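Local coordinates for TRAP dicarboxylate transporter-DctP subunit (Desulfovibrio salexigens, PDB 4N6D), which probably captures small organic acids in the periplasm and hands them to a TRAP-type membrane transporter, at residues T79-G82 against V83-G86. Residues are numbered along the deposited sequence; the frame is centred on the assembly and turned at random.
Sequences TLRG and VMQG. With I3C (5-amino-2,4,6-triiodobenzene-1,3-dicarboxylic acid), chain C.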
loop_
_atom_site.group_PDB
_atom_site.type_symbol
_atom_site.label_atom_id
_atom_site.label_comp_id
_atom_site.label_asym_id
_atom_site.label_seq_id
_atom_site.Cartn_x
_atom_site.Cartn_y
_atom_site.Cartn_z
ATOM N N THR A 79 -8.478 -2.886 -15.300
ATOM C CA THR A 79 -9.269 -2.084 -14.381
ATOM C C THR A 79 -9.310 -0.621 -14.813
ATOM O O THR A 79 -10.377 -0.011 -14.839
ATOM C CB THR A 79 -8.746 -2.210 -12.939
ATOM O OG1 THR A 79 -9.123 -3.487 -12.417
ATOM C CG2 THR A 79 -9.359 -1.138 -12.053
ATOM N N LEU A 80 -8.171 -0.038 -15.172
ATOM C CA LEU A 80 -8.178 1.376 -15.606
ATOM C C LEU A 80 -9.023 1.599 -16.831
ATOM O O LEU A 80 -9.925 2.452 -16.866
ATOM C CB LEU A 80 -6.767 1.874 -15.902
ATOM C CG LEU A 80 -5.972 2.359 -14.709
ATOM C CD1 LEU A 80 -4.552 2.672 -15.156
ATOM C CD2 LEU A 80 -6.612 3.595 -14.091
ATOM N N ARG A 81 -8.757 0.838 -17.878
ATOM C CA ARG A 81 -9.518 1.022 -19.097
ATOM C C ARG A 81 -10.968 0.610 -18.897
ATOM O O ARG A 81 -11.903 1.239 -19.401
ATOM C CB ARG A 81 -8.913 0.201 -20.229
ATOM C CG ARG A 81 -9.423 0.614 -21.578
ATOM C CD ARG A 81 -8.948 2.024 -21.946
ATOM N NE ARG A 81 -9.573 2.425 -23.202
ATOM C CZ ARG A 81 -10.084 3.623 -23.450
ATOM N NH1 ARG A 81 -10.025 4.584 -22.539
ATOM N NH2 ARG A 81 -10.639 3.849 -24.630
ATOM N N GLY A 82 -11.160 -0.469 -18.149
ATOM C CA GLY A 82 -12.501 -0.957 -17.885
ATOM C C GLY A 82 -13.391 0.027 -17.154
ATOM O O GLY A 82 -14.572 0.175 -17.457
ATOM N N VAL A 83 -12.846 0.699 -16.156
ATOM C CA VAL A 83 -13.632 1.708 -15.476
ATOM C C VAL A 83 -13.872 2.917 -16.403
ATOM O O VAL A 83 -14.974 3.473 -16.458
ATOM C CB VAL A 83 -12.966 2.118 -14.152
ATOM C CG1 VAL A 83 -13.667 3.332 -13.565
ATOM C CG2 VAL A 83 -13.008 0.960 -13.164
ATOM N N MET A 84 -12.856 3.301 -17.175
ATOM C CA MET A 84 -12.982 4.439 -18.084
ATOM C C MET A 84 -14.090 4.182 -19.084
ATOM O O MET A 84 -14.831 5.095 -19.469
ATOM C CB MET A 84 -11.666 4.674 -18.825
ATOM C CG MET A 84 -10.562 5.200 -17.946
ATOM S SD MET A 84 -8.979 5.389 -18.787
ATOM C CE MET A 84 -9.579 6.405 -20.034
ATOM N N GLN A 85 -14.209 2.929 -19.510
ATOM C CA GLN A 85 -15.203 2.523 -20.499
ATOM C C GLN A 85 -16.572 2.211 -19.898
ATOM O O GLN A 85 -17.542 2.044 -20.629
ATOM C CB GLN A 85 -14.694 1.317 -21.295
ATOM C CG GLN A 85 -13.531 1.677 -22.194
ATOM C CD GLN A 85 -13.017 0.517 -23.025
ATOM O OE1 GLN A 85 -12.761 -0.572 -22.506
ATOM N NE2 GLN A 85 -12.853 0.750 -24.325
ATOM N N GLY A 86 -16.650 2.135 -18.569
ATOM C CA GLY A 86 -17.902 1.855 -17.895
ATOM C C GLY A 86 -18.225 0.368 -17.752
ATOM O O GLY A 86 -19.346 0.007 -17.362
HETATM I I3 I3C C . -13.325 12.953 -25.642
HETATM I I2 I3C C . -9.779 8.656 -23.228
HETATM I I1 I3C C . -15.004 7.207 -25.759
HETATM O O8 I3C C . -15.014 10.458 -27.477
HETATM O O9 I3C C . -16.125 10.504 -25.576
HETATM C C10 I3C C . -12.198 6.899 -24.273
HETATM N N13 I3C C . -10.764 11.601 -24.133
HETATM C C1 I3C C . -13.817 9.979 -25.508
HETATM C C6 I3C C . -12.896 10.948 -25.159
HETATM C C5 I3C C . -11.723 10.613 -24.503
HETATM C C4 I3C C . -11.506 9.285 -24.227
HETATM C C3 I3C C . -12.433 8.325 -24.573
HETATM C C2 I3C C . -13.588 8.661 -25.224
HETATM C C7 I3C C . -15.060 10.336 -26.222
HETATM O O11 I3C C . -12.610 6.382 -23.203
HETATM O O12 I3C C . -11.582 6.219 -25.129
#
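Arg81 sets its CG anti to the backbone N (chi1 -165°) and bends at chi2, which carries its guanidinium outward from the helix, past the ends of Met84 and Gln85. Met84 turns back at chi3 (56°), and its CE comes to the guanidinium edge, 3.1 Å from Arg81 NH1. The two side chains cross at about a right angle. Gln85 covers one face of the guanidinium, with its CG over the centre. The Gln85 amide is tilted 31° from the guanidinium plane, and no bond is formed between the two groups. The outer edge of Arg81 grips a carboxylate of the bound 5-amino-2,4,6-triiodobenzene-1,3-dicarboxylic acid. Arg81 NH2 gives a short, nearly straight hydrogen bond to O12 of this ligand (2.6 Å). The bond from Arg81 NH1 to ligand O11 is longer, at 3.2 Å, and more bent. Met84 CE also lies 3.9 Å from ligand atom I2, and Arg138 completes this ligand pocket. Behind these side chains, helical bonds run from Val83 N to Thr79 O (2.9 Å), Met84 N to Leu80 O and Gln85 N to Arg81 O. On the inner side, Leu80 and Val83 pack on Ile238 and Phe139 of the five-stranded sheet. Gly86, with positive phi, ends helix 79-85 in a Schellman motif, and the last turn before it carries Arg81 and Met84 to the triiodo phasing compound.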